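Local structure of integral membrane indolylacetylinositol arabinosyltransferase EmbB (Mycolicibacterium smegmatis MC2 155, 7BVC) at residues I150-V162 with Q176-A188. The protein probably transfers arabinosyl units at the cell membrane to build the arabinan of mycobacterial cell-wall arabinogalactan. Numbering follows the deposited sequence.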
loop_
_atom_site.group_PDB
_atom_site.type_symbol
_atom_site.label_atom_id
_atom_site.label_comp_id
_atom_site.label_asym_id
_atom_site.label_seq_id
_atom_site.Cartn_x
_atom_site.Cartn_y
_atom_site.Cartn_z
ATOM N N ILE B 150 15.943 -17.582 -43.216
ATOM C CA ILE B 150 15.181 -17.470 -41.973
ATOM C C ILE B 150 15.000 -16.010 -41.575
ATOM O O ILE B 150 15.139 -15.654 -40.399
ATOM C CB ILE B 150 15.848 -18.287 -40.853
ATOM C CG1 ILE B 150 16.374 -19.605 -41.417
ATOM C CG2 ILE B 150 14.849 -18.610 -39.756
ATOM C CD1 ILE B 150 17.085 -20.462 -40.404
ATOM N N THR B 151 14.726 -15.151 -42.558
ATOM C CA THR B 151 14.777 -13.704 -42.363
ATOM C C THR B 151 13.871 -13.257 -41.218
ATOM O O THR B 151 12.790 -13.811 -41.010
ATOM C CB THR B 151 14.373 -12.993 -43.662
ATOM O OG1 THR B 151 15.226 -13.427 -44.728
ATOM C CG2 THR B 151 14.503 -11.488 -43.520
ATOM N N SER B 152 14.332 -12.256 -40.467
ATOM C CA SER B 152 13.561 -11.712 -39.352
ATOM C C SER B 152 13.883 -10.234 -39.201
ATOM O O SER B 152 15.019 -9.879 -38.879
ATOM C CB SER B 152 13.866 -12.465 -38.057
ATOM O OG SER B 152 13.145 -11.918 -36.967
ATOM N N ASN B 153 12.891 -9.379 -39.427
ATOM C CA ASN B 153 13.076 -7.932 -39.358
ATOM C C ASN B 153 11.760 -7.299 -38.916
ATOM O O ASN B 153 10.873 -7.981 -38.392
ATOM C CB ASN B 153 13.584 -7.388 -40.704
ATOM C CG ASN B 153 12.820 -7.946 -41.883
ATOM O OD1 ASN B 153 11.796 -8.606 -41.718
ATOM N ND2 ASN B 153 13.316 -7.686 -43.084
ATOM N N LEU B 154 11.633 -5.984 -39.120
ATOM C CA LEU B 154 10.445 -5.248 -38.705
ATOM C C LEU B 154 9.199 -5.625 -39.493
ATOM O O LEU B 154 8.093 -5.270 -39.071
ATOM C CB LEU B 154 10.684 -3.743 -38.836
ATOM C CG LEU B 154 11.684 -3.073 -37.894
ATOM C CD1 LEU B 154 11.926 -1.641 -38.330
ATOM C CD2 LEU B 154 11.158 -3.105 -36.476
ATOM N N ASP B 155 9.343 -6.321 -40.620
ATOM C CA ASP B 155 8.172 -6.765 -41.370
ATOM C C ASP B 155 7.579 -8.028 -40.758
ATOM O O ASP B 155 6.370 -8.103 -40.517
ATOM C CB ASP B 155 8.545 -7.003 -42.833
ATOM C CG ASP B 155 8.912 -5.723 -43.552
ATOM O OD1 ASP B 155 8.386 -4.657 -43.170
ATOM O OD2 ASP B 155 9.726 -5.782 -44.495
ATOM N N GLY B 156 8.414 -9.025 -40.503
ATOM C CA GLY B 156 7.958 -10.251 -39.884
ATOM C C GLY B 156 9.007 -11.327 -40.021
ATOM O O GLY B 156 9.992 -11.187 -40.752
ATOM N N THR B 157 8.776 -12.420 -39.301
ATOM C CA THR B 157 9.666 -13.572 -39.334
ATOM C C THR B 157 9.201 -14.522 -40.430
ATOM O O THR B 157 8.046 -14.962 -40.420
ATOM C CB THR B 157 9.686 -14.280 -37.981
ATOM O OG1 THR B 157 9.713 -13.304 -36.932
ATOM C CG2 THR B 157 10.907 -15.170 -37.865
ATOM N N TYR B 158 10.092 -14.844 -41.366
ATOM C CA TYR B 158 9.723 -15.641 -42.530
ATOM C C TYR B 158 10.847 -16.605 -42.874
ATOM O O TYR B 158 11.989 -16.185 -43.103
ATOM C CB TYR B 158 9.388 -14.744 -43.725
ATOM C CG TYR B 158 7.990 -14.173 -43.660
ATOM C CD1 TYR B 158 6.887 -14.954 -43.972
ATOM C CD2 TYR B 158 7.773 -12.860 -43.270
ATOM C CE1 TYR B 158 5.609 -14.441 -43.905
ATOM C CE2 TYR B 158 6.497 -12.338 -43.200
ATOM C CZ TYR B 158 5.419 -13.135 -43.518
ATOM O OH TYR B 158 4.143 -12.626 -43.453
ATOM N N ALA B 159 10.511 -17.892 -42.912
ATOM C CA ALA B 159 11.433 -18.958 -43.272
ATOM C C ALA B 159 11.048 -19.524 -44.635
ATOM O O ALA B 159 9.889 -19.891 -44.859
ATOM C CB ALA B 159 11.430 -20.062 -42.215
ATOM N N ASP B 160 12.022 -19.571 -45.535
ATOM C CA ASP B 160 11.863 -20.037 -46.900
ATOM C C ASP B 160 12.676 -21.307 -47.099
ATOM O O ASP B 160 13.779 -21.444 -46.561
ATOM C CB ASP B 160 12.327 -18.982 -47.906
ATOM C CG ASP B 160 11.502 -17.719 -47.846
ATOM O OD1 ASP B 160 10.328 -17.798 -47.443
ATOM O OD2 ASP B 160 12.026 -16.646 -48.200
ATOM N N PHE B 161 12.138 -22.209 -47.913
ATOM C CA PHE B 161 12.723 -23.525 -48.138
ATOM C C PHE B 161 12.995 -23.717 -49.622
ATOM O O PHE B 161 12.538 -24.700 -50.214
ATOM C CB PHE B 161 11.799 -24.630 -47.625
ATOM C CG PHE B 161 11.910 -24.882 -46.153
ATOM C CD1 PHE B 161 11.164 -24.146 -45.249
ATOM C CD2 PHE B 161 12.754 -25.864 -45.670
ATOM C CE1 PHE B 161 11.265 -24.383 -43.894
ATOM C CE2 PHE B 161 12.858 -26.102 -44.318
ATOM C CZ PHE B 161 12.112 -25.362 -43.430
ATOM N N VAL B 162 13.729 -22.776 -50.217
ATOM C CA VAL B 162 13.904 -22.656 -51.663
ATOM C C VAL B 162 14.157 -24.012 -52.305
ATOM O O VAL B 162 15.038 -24.763 -51.875
ATOM C CB VAL B 162 15.054 -21.688 -51.987
ATOM C CG1 VAL B 162 15.078 -21.365 -53.469
ATOM C CG2 VAL B 162 14.936 -20.422 -51.154
ATOM N N GLN B 176 7.149 -23.004 -49.939
ATOM C CA GLN B 176 7.217 -23.309 -48.517
ATOM C C GLN B 176 7.496 -22.076 -47.659
ATOM O O GLN B 176 7.862 -22.221 -46.487
ATOM C CB GLN B 176 8.278 -24.387 -48.274
ATOM C CG GLN B 176 8.114 -25.177 -46.982
ATOM C CD GLN B 176 6.801 -25.926 -46.911
ATOM O OE1 GLN B 176 6.454 -26.683 -47.817
ATOM N NE2 GLN B 176 6.061 -25.725 -45.827
ATOM N N ARG B 177 7.341 -20.875 -48.211
ATOM C CA ARG B 177 7.507 -19.660 -47.424
ATOM C C ARG B 177 6.481 -19.625 -46.302
ATOM O O ARG B 177 5.273 -19.586 -46.556
ATOM C CB ARG B 177 7.361 -18.433 -48.316
ATOM C CG ARG B 177 7.362 -17.120 -47.561
ATOM C CD ARG B 177 7.723 -15.978 -48.483
ATOM N NE ARG B 177 8.170 -14.805 -47.741
ATOM C CZ ARG B 177 7.360 -13.864 -47.269
ATOM N NH1 ARG B 177 6.051 -13.954 -47.459
ATOM N NH2 ARG B 177 7.858 -12.830 -46.606
ATOM N N THR B 178 6.955 -19.639 -45.060
ATOM C CA THR B 178 6.055 -19.703 -43.919
ATOM C C THR B 178 6.540 -18.755 -42.835
ATOM O O THR B 178 7.744 -18.626 -42.606
ATOM C CB THR B 178 5.966 -21.133 -43.367
ATOM O OG1 THR B 178 5.527 -22.019 -44.403
ATOM C CG2 THR B 178 4.987 -21.212 -42.205
ATOM N N GLY B 179 5.603 -18.096 -42.163
ATOM C CA GLY B 179 5.989 -17.216 -41.075
ATOM C C GLY B 179 4.833 -16.374 -40.591
ATOM O O GLY B 179 3.667 -16.758 -40.721
ATOM N N TYR B 180 5.179 -15.220 -40.024
ATOM C CA TYR B 180 4.202 -14.311 -39.453
ATOM C C TYR B 180 4.665 -12.876 -39.652
ATOM O O TYR B 180 5.865 -12.594 -39.506
ATOM C CB TYR B 180 3.981 -14.585 -37.964
ATOM C CG TYR B 180 3.369 -15.938 -37.680
ATOM C CD1 TYR B 180 4.168 -17.058 -37.496
ATOM C CD2 TYR B 180 1.994 -16.096 -37.604
ATOM C CE1 TYR B 180 3.615 -18.293 -37.245
ATOM C CE2 TYR B 180 1.431 -17.329 -37.351
ATOM C CZ TYR B 180 2.247 -18.424 -37.170
ATOM O OH TYR B 180 1.694 -19.658 -36.917
ATOM N N PRO B 181 3.750 -11.952 -39.987
ATOM C CA PRO B 181 4.103 -10.539 -40.154
ATOM C C PRO B 181 4.029 -9.749 -38.849
ATOM O O PRO B 181 3.346 -8.723 -38.756
ATOM C CB PRO B 181 3.065 -10.054 -41.170
ATOM C CG PRO B 181 1.855 -10.864 -40.844
ATOM C CD PRO B 181 2.341 -12.207 -40.335
ATOM N N ASP B 182 4.737 -10.223 -37.828
ATOM C CA ASP B 182 4.746 -9.592 -36.521
ATOM C C ASP B 182 6.103 -8.960 -36.259
ATOM O O ASP B 182 7.126 -9.652 -36.349
ATOM C CB ASP B 182 4.430 -10.620 -35.430
ATOM C CG ASP B 182 3.786 -9.998 -34.209
ATOM O OD1 ASP B 182 3.362 -8.827 -34.289
ATOM O OD2 ASP B 182 3.702 -10.683 -33.168
ATOM N N PRO B 183 6.161 -7.664 -35.942
ATOM C CA PRO B 183 7.454 -7.037 -35.642
ATOM C C PRO B 183 7.963 -7.315 -34.239
ATOM O O PRO B 183 9.085 -6.906 -33.916
ATOM C CB PRO B 183 7.165 -5.545 -35.834
ATOM C CG PRO B 183 5.726 -5.412 -35.489
ATOM C CD PRO B 183 5.058 -6.688 -35.933
ATOM N N ASN B 184 7.179 -7.990 -33.400
ATOM C CA ASN B 184 7.584 -8.334 -32.045
ATOM C C ASN B 184 8.084 -9.768 -31.935
ATOM O O ASN B 184 8.144 -10.314 -30.829
ATOM C CB ASN B 184 6.427 -8.104 -31.073
ATOM C CG ASN B 184 6.139 -6.636 -30.846
ATOM O OD1 ASN B 184 7.052 -5.811 -30.808
ATOM N ND2 ASN B 184 4.865 -6.300 -30.695
ATOM N N LEU B 185 8.442 -10.389 -33.058
ATOM C CA LEU B 185 8.955 -11.751 -33.079
ATOM C C LEU B 185 10.456 -11.787 -33.341
ATOM O O LEU B 185 10.973 -12.760 -33.894
ATOM C CB LEU B 185 8.213 -12.588 -34.120
ATOM C CG LEU B 185 6.927 -13.293 -33.681
ATOM C CD1 LEU B 185 6.513 -14.326 -34.711
ATOM C CD2 LEU B 185 7.097 -13.938 -32.318
ATOM N N ARG B 186 11.163 -10.734 -32.963
ATOM C CA ARG B 186 12.608 -10.704 -33.147
ATOM C C ARG B 186 13.288 -11.390 -31.967
ATOM O O ARG B 186 13.046 -11.014 -30.816
ATOM C CB ARG B 186 13.102 -9.269 -33.287
ATOM C CG ARG B 186 12.342 -8.476 -34.332
ATOM C CD ARG B 186 13.219 -7.449 -35.023
ATOM N NE ARG B 186 13.567 -6.333 -34.149
ATOM C CZ ARG B 186 12.717 -5.389 -33.762
ATOM N NH1 ARG B 186 11.454 -5.419 -34.158
ATOM N NH2 ARG B 186 13.131 -4.413 -32.966
ATOM N N PRO B 187 14.135 -12.387 -32.210
ATOM C CA PRO B 187 14.671 -13.190 -31.107
ATOM C C PRO B 187 15.626 -12.388 -30.239
ATOM O O PRO B 187 16.120 -11.323 -30.610
ATOM C CB PRO B 187 15.397 -14.326 -31.830
ATOM C CG PRO B 187 15.793 -13.731 -33.131
ATOM C CD PRO B 187 14.677 -12.805 -33.512
ATOM N N ALA B 188 15.882 -12.927 -29.051
ATOM C CA ALA B 188 16.833 -12.352 -28.111
ATOM C C ALA B 188 18.197 -12.980 -28.360
ATOM O O ALA B 188 18.339 -14.205 -28.297
ATOM C CB ALA B 188 16.388 -12.579 -26.667
#
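The guanidinium of R177 lies nearly flat on the ring of Y158, the two planes 14° apart, in a cation-pi stack that illustrates how an arginine can roof the non-hydrogen-bonded pair of a short antiparallel strand pairing. R177 CZ sits 3.8 Å from the ring centroid, while NH2 lies over the CG end of the ring, offset toward the rim, 3.2 Å from Y158 CG. An extended chain, with CG anti to the backbone N (chi1 173°), carries the group over the ring. The D160 side chain runs beside that of R177 and points the same way, with D160 OD1 3.0 Å from R177 CG. D160 OD1 also forms a long salt bridge to R177 NE at 3.7 Å. The opposite face of the Y158 ring has the backbone N of Y180 above its rim, and Y158 OH comes 3.6 Å from P181 CB. Across from Y158 stands G179, without a side chain, its CA 3.8 Å from Y158 CD1. On the other face of the sheet, T157 OG1 packs against L185 CB and bonds weakly to L185 O. A159 and T178 exchange two nearly straight backbone bonds, and their side chains touch A133. Strands 157-159 and 178-180 make a short antiparallel pairing within the concanavalin-like domain.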